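Local coordinates for alkaline phosphatase D (Bacillus subtilis, PDB 2YEQ), which hydrolyses phosphate esters as a secreted phosphodiesterase and alkaline phosphatase of the PhoD family, with iron and calcium in its active site, at residues A[333-338]-A[430-435]. Numbering follows the deposited sequence.
Sequences FFAKWN and NPHIQF. With EDO (1,2-ethanediol), chain B.
The type I beta turn from Asn430 to Ile433, which links helix 423-429 to the edge strand 433-437 in the calcineurin-like phosphatase domain, is tied through its side chains to the irregular loop 333-338. Asn430 pairs with both the N-H and the C=O of Asn338. Its OD1 accepts the backbone N of Asn338 at 2.9 Å; the bond is nearly straight, at 169°, but enters at the side of OD1, tilted from the carbonyl plane. Asn430 ND2 donates a hydrogen bond to Asn338 O at 2.9 Å, with that oxygen in the amide plane. Asparagine suits the place because one short side chain offers both an acceptor and a donor; ND2 also bonds Ile426 O, back in the helix. From the opposite face of the amide, Lys336 NZ comes down on Asn430 OD1 at 2.8 Å, brought there by a chain extended as far as its last bend (chi4 -72°). An aspartate in place of Asn430 would probably leave Asn338 O without its donor and set a carboxylate oxygen against it.

His432 takes the carbonyl two residues earlier. His432 NE2 donates to Lys336 O at 2.6 Å, the oxygen lying in the ring plane; chi1 of 58° puts CG between the backbone N and the carbonyl carbon, pointing the NE2 edge at the loop. Ala335 CB sits at the ring edge, small enough to let the ring approach. On the other ring nitrogen, ND1 shares a hydrogen bond with O1 of an ethanediol, probably from the crystallisation liquor.

Beside these bonds, Ile433 CD1 rests 3.9 Å from Trp337 CD1 and reaches the edge of Phe333, over whose ring centre Trp337 CD2 lies, the planes parallel. With the carbonyls of Lys336 and Asn338 and the backbone N-H of Asn338 paired in a buried setting, directional bonds help set the loop's path there, and Ile433 CD1 adds an apolar contact with Trp337 and Phe333.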
ATOM      1  N   PHE A 333      -8.649   4.548   6.633  1.00 16.60           N
ATOM      2  CA  PHE A 333      -9.720   5.508   6.334  1.00 17.16           C
ATOM      3  C   PHE A 333      -9.597   6.788   7.174  1.00 19.11           C
ATOM      4  O   PHE A 333      -9.658   6.754   8.406  1.00 17.85           O
ATOM      5  CB  PHE A 333     -11.051   4.827   6.531  1.00 17.22           C
ATOM      6  CG  PHE A 333     -12.177   5.384   5.687  1.00 17.94           C
ATOM      7  CD1 PHE A 333     -12.761   6.602   5.990  1.00 20.43           C
ATOM      8  CD2 PHE A 333     -12.692   4.650   4.634  1.00 19.38           C
ATOM      9  CE1 PHE A 333     -13.836   7.104   5.211  1.00 20.58           C
ATOM     10  CE2 PHE A 333     -13.767   5.129   3.882  1.00 20.09           C
ATOM     11  CZ  PHE A 333     -14.321   6.363   4.172  1.00 19.91           C
ATOM     12  N   PHE A 334      -9.421   7.921   6.485  1.00 17.51           N
ATOM     13  CA  PHE A 334      -9.139   9.199   7.129  1.00 19.02           C
ATOM     14  C   PHE A 334     -10.401  10.040   7.413  1.00 20.27           C
ATOM     15  O   PHE A 334     -10.496  10.696   8.467  1.00 18.92           O
ATOM     16  CB  PHE A 334      -8.188  10.006   6.261  1.00 19.89           C
ATOM     17  CG  PHE A 334      -7.736  11.293   6.870  1.00 21.91           C
ATOM     18  CD1 PHE A 334      -6.667  11.324   7.750  1.00 22.51           C
ATOM     19  CD2 PHE A 334      -8.357  12.498   6.537  1.00 22.62           C
ATOM     20  CE1 PHE A 334      -6.241  12.524   8.315  1.00 22.85           C
ATOM     21  CE2 PHE A 334      -7.937  13.695   7.102  1.00 21.39           C
ATOM     22  CZ  PHE A 334      -6.886  13.717   7.979  1.00 23.48           C
ATOM     23  N   ALA A 335     -11.339  10.060   6.471  1.00 18.37           N
ATOM     24  CA  ALA A 335     -12.542  10.873   6.622  1.00 20.79           C
ATOM     25  C   ALA A 335     -13.454  10.302   7.696  1.00 22.73           C
ATOM     26  O   ALA A 335     -13.299   9.145   8.104  1.00 22.33           O
ATOM     27  CB  ALA A 335     -13.291  11.007   5.290  1.00 16.19           C
ATOM     28  N   LYS A 336     -14.407  11.125   8.149  1.00 22.67           N
ATOM     29  CA  LYS A 336     -15.501  10.661   8.997  1.00 21.72           C
ATOM     30  C   LYS A 336     -16.252   9.549   8.289  1.00 22.19           C
ATOM     31  O   LYS A 336     -16.580   9.657   7.100  1.00 23.00           O
ATOM     32  CB  LYS A 336     -16.449  11.830   9.345  1.00 22.00           C
ATOM     33  CG  LYS A 336     -17.706  11.459  10.114  1.00 23.27           C
ATOM     34  CD  LYS A 336     -18.634  12.699  10.320  1.00 24.40           C
ATOM     35  CE  LYS A 336     -20.078  12.325  10.673  1.00 22.84           C
ATOM     36  NZ  LYS A 336     -20.890  11.749   9.561  1.00 23.61           N
ATOM     37  N   TRP A 337     -16.582   8.493   9.030  1.00 19.32           N
ATOM     38  CA  TRP A 337     -17.140   7.297   8.433  1.00 19.82           C
ATOM     39  C   TRP A 337     -18.077   6.619   9.407  1.00 21.64           C
ATOM     40  O   TRP A 337     -17.790   5.529   9.955  1.00 20.74           O
ATOM     41  CB  TRP A 337     -15.966   6.392   8.019  1.00 20.45           C
ATOM     42  CG  TRP A 337     -16.237   5.284   7.047  1.00 20.16           C
ATOM     43  CD1 TRP A 337     -17.160   5.253   6.069  1.00 21.39           C
ATOM     44  CD2 TRP A 337     -15.489   4.061   6.934  1.00 20.82           C
ATOM     45  NE1 TRP A 337     -17.061   4.079   5.359  1.00 21.57           N
ATOM     46  CE2 TRP A 337     -16.037   3.334   5.873  1.00 20.81           C
ATOM     47  CE3 TRP A 337     -14.413   3.517   7.644  1.00 21.28           C
ATOM     48  CZ2 TRP A 337     -15.565   2.083   5.504  1.00 22.72           C
ATOM     49  CZ3 TRP A 337     -13.944   2.273   7.281  1.00 22.09           C
ATOM     50  CH2 TRP A 337     -14.507   1.574   6.215  1.00 21.45           C
ATOM     51  N   ASN A 338     -19.222   7.264   9.615  1.00 22.41           N
ATOM     52  CA  ASN A 338     -20.200   6.834  10.618  1.00 22.33           C
ATOM     53  C   ASN A 338     -21.098   5.744  10.104  1.00 21.24           C
ATOM     54  O   ASN A 338     -21.850   5.963   9.158  1.00 23.81           O
ATOM     55  CB  ASN A 338     -21.039   8.040  11.070  1.00 23.00           C
ATOM     56  CG  ASN A 338     -21.972   7.727  12.238  1.00 26.08           C
ATOM     57  OD1 ASN A 338     -22.005   6.597  12.797  1.00 24.63           O
ATOM     58  ND2 ASN A 338     -22.732   8.739  12.628  1.00 22.56           N
ATOM     59  N   ASN A 430     -23.200  10.295   5.835  1.00 22.65           N
ATOM     60  CA  ASN A 430     -21.867  10.882   5.653  1.00 22.94           C
ATOM     61  C   ASN A 430     -21.788  11.655   4.326  1.00 25.37           C
ATOM     62  O   ASN A 430     -21.148  11.185   3.380  1.00 21.75           O
ATOM     63  CB  ASN A 430     -20.785   9.762   5.683  1.00 21.03           C
ATOM     64  CG  ASN A 430     -20.756   9.018   7.011  1.00 19.93           C
ATOM     65  OD1 ASN A 430     -20.175   9.517   7.974  1.00 21.73           O
ATOM     66  ND2 ASN A 430     -21.436   7.877   7.082  1.00 20.01           N
ATOM     67  N   PRO A 431     -22.437  12.826   4.260  1.00 27.46           N
ATOM     68  CA  PRO A 431     -22.632  13.529   2.969  1.00 26.40           C
ATOM     69  C   PRO A 431     -21.344  14.060   2.336  1.00 25.67           C
ATOM     70  O   PRO A 431     -21.347  14.453   1.179  1.00 25.55           O
ATOM     71  CB  PRO A 431     -23.575  14.700   3.342  1.00 28.89           C
ATOM     72  CG  PRO A 431     -23.425  14.856   4.837  1.00 29.91           C
ATOM     73  CD  PRO A 431     -23.238  13.451   5.330  1.00 28.47           C
ATOM     74  N   HIS A 432     -20.250  14.110   3.080  1.00 21.99           N
ATOM     75  CA  HIS A 432     -18.959  14.417   2.493  1.00 20.55           C
ATOM     76  C   HIS A 432     -18.444  13.294   1.554  1.00 20.60           C
ATOM     77  O   HIS A 432     -17.548  13.530   0.748  1.00 18.98           O
ATOM     78  CB  HIS A 432     -17.913  14.691   3.574  1.00 23.91           C
ATOM     79  CG  HIS A 432     -17.735  13.557   4.531  1.00 24.45           C
ATOM     80  ND1 HIS A 432     -18.638  13.287   5.537  1.00 26.24           N
ATOM     81  CD2 HIS A 432     -16.790  12.588   4.600  1.00 24.80           C
ATOM     82  CE1 HIS A 432     -18.250  12.203   6.191  1.00 28.83           C
ATOM     83  NE2 HIS A 432     -17.124  11.768   5.651  1.00 24.96           N
ATOM     84  N   ILE A 433     -19.017  12.102   1.663  1.00 21.00           N
ATOM     85  CA  ILE A 433     -18.603  10.965   0.878  1.00 21.97           C
ATOM     86  C   ILE A 433     -19.315  10.992  -0.489  1.00 23.72           C
ATOM     87  O   ILE A 433     -20.543  10.939  -0.576  1.00 21.84           O
ATOM     88  CB  ILE A 433     -18.872   9.604   1.599  1.00 21.51           C
ATOM     89  CG1 ILE A 433     -18.137   9.526   2.952  1.00 22.50           C
ATOM     90  CG2 ILE A 433     -18.402   8.444   0.718  1.00 22.26           C
ATOM     91  CD1 ILE A 433     -18.196   8.150   3.670  1.00 21.22           C
ATOM     92  N   GLN A 434     -18.518  10.996  -1.546  1.00 23.79           N
ATOM     93  CA  GLN A 434     -19.014  11.216  -2.903  1.00 23.86           C
ATOM     94  C   GLN A 434     -19.091   9.950  -3.744  1.00 27.69           C
ATOM     95  O   GLN A 434     -19.649   9.983  -4.843  1.00 27.17           O
ATOM     96  CB  GLN A 434     -18.087  12.205  -3.612  1.00 23.18           C
ATOM     97  CG  GLN A 434     -17.945  13.538  -2.911  1.00 25.45           C
ATOM     98  CD  GLN A 434     -19.298  14.205  -2.744  1.00 29.46           C
ATOM     99  OE1 GLN A 434     -20.023  14.370  -3.724  1.00 28.03           O
ATOM    100  NE2 GLN A 434     -19.669  14.527  -1.499  1.00 26.83           N
ATOM    101  N   PHE A 435     -18.537   8.837  -3.252  1.00 22.01           N
ATOM    102  CA  PHE A 435     -18.393   7.643  -4.086  1.00 20.85           C
ATOM    103  C   PHE A 435     -18.232   6.368  -3.260  1.00 19.38           C
ATOM    104  O   PHE A 435     -17.551   6.396  -2.260  1.00 19.75           O
ATOM    105  CB  PHE A 435     -17.164   7.824  -4.973  1.00 19.83           C
ATOM    106  CG  PHE A 435     -16.896   6.662  -5.921  1.00 20.06           C
ATOM    107  CD1 PHE A 435     -17.824   6.292  -6.875  1.00 18.87           C
ATOM    108  CD2 PHE A 435     -15.690   5.984  -5.877  1.00 20.49           C
ATOM    109  CE1 PHE A 435     -17.566   5.260  -7.756  1.00 20.45           C
ATOM    110  CE2 PHE A 435     -15.420   4.923  -6.764  1.00 19.79           C
ATOM    111  CZ  PHE A 435     -16.345   4.562  -7.686  1.00 20.25           C
TER
HETATM  112  C1  EDO B 579     -20.193  16.055   7.530  1.00 60.81           C
HETATM  113  O1  EDO B 579     -20.695  14.701   7.562  1.00 60.95           O
HETATM  114  C2  EDO B 579     -19.314  16.384   6.322  1.00 55.16           C
HETATM  115  O2  EDO B 579     -17.909  16.596   6.620  1.00 50.68           O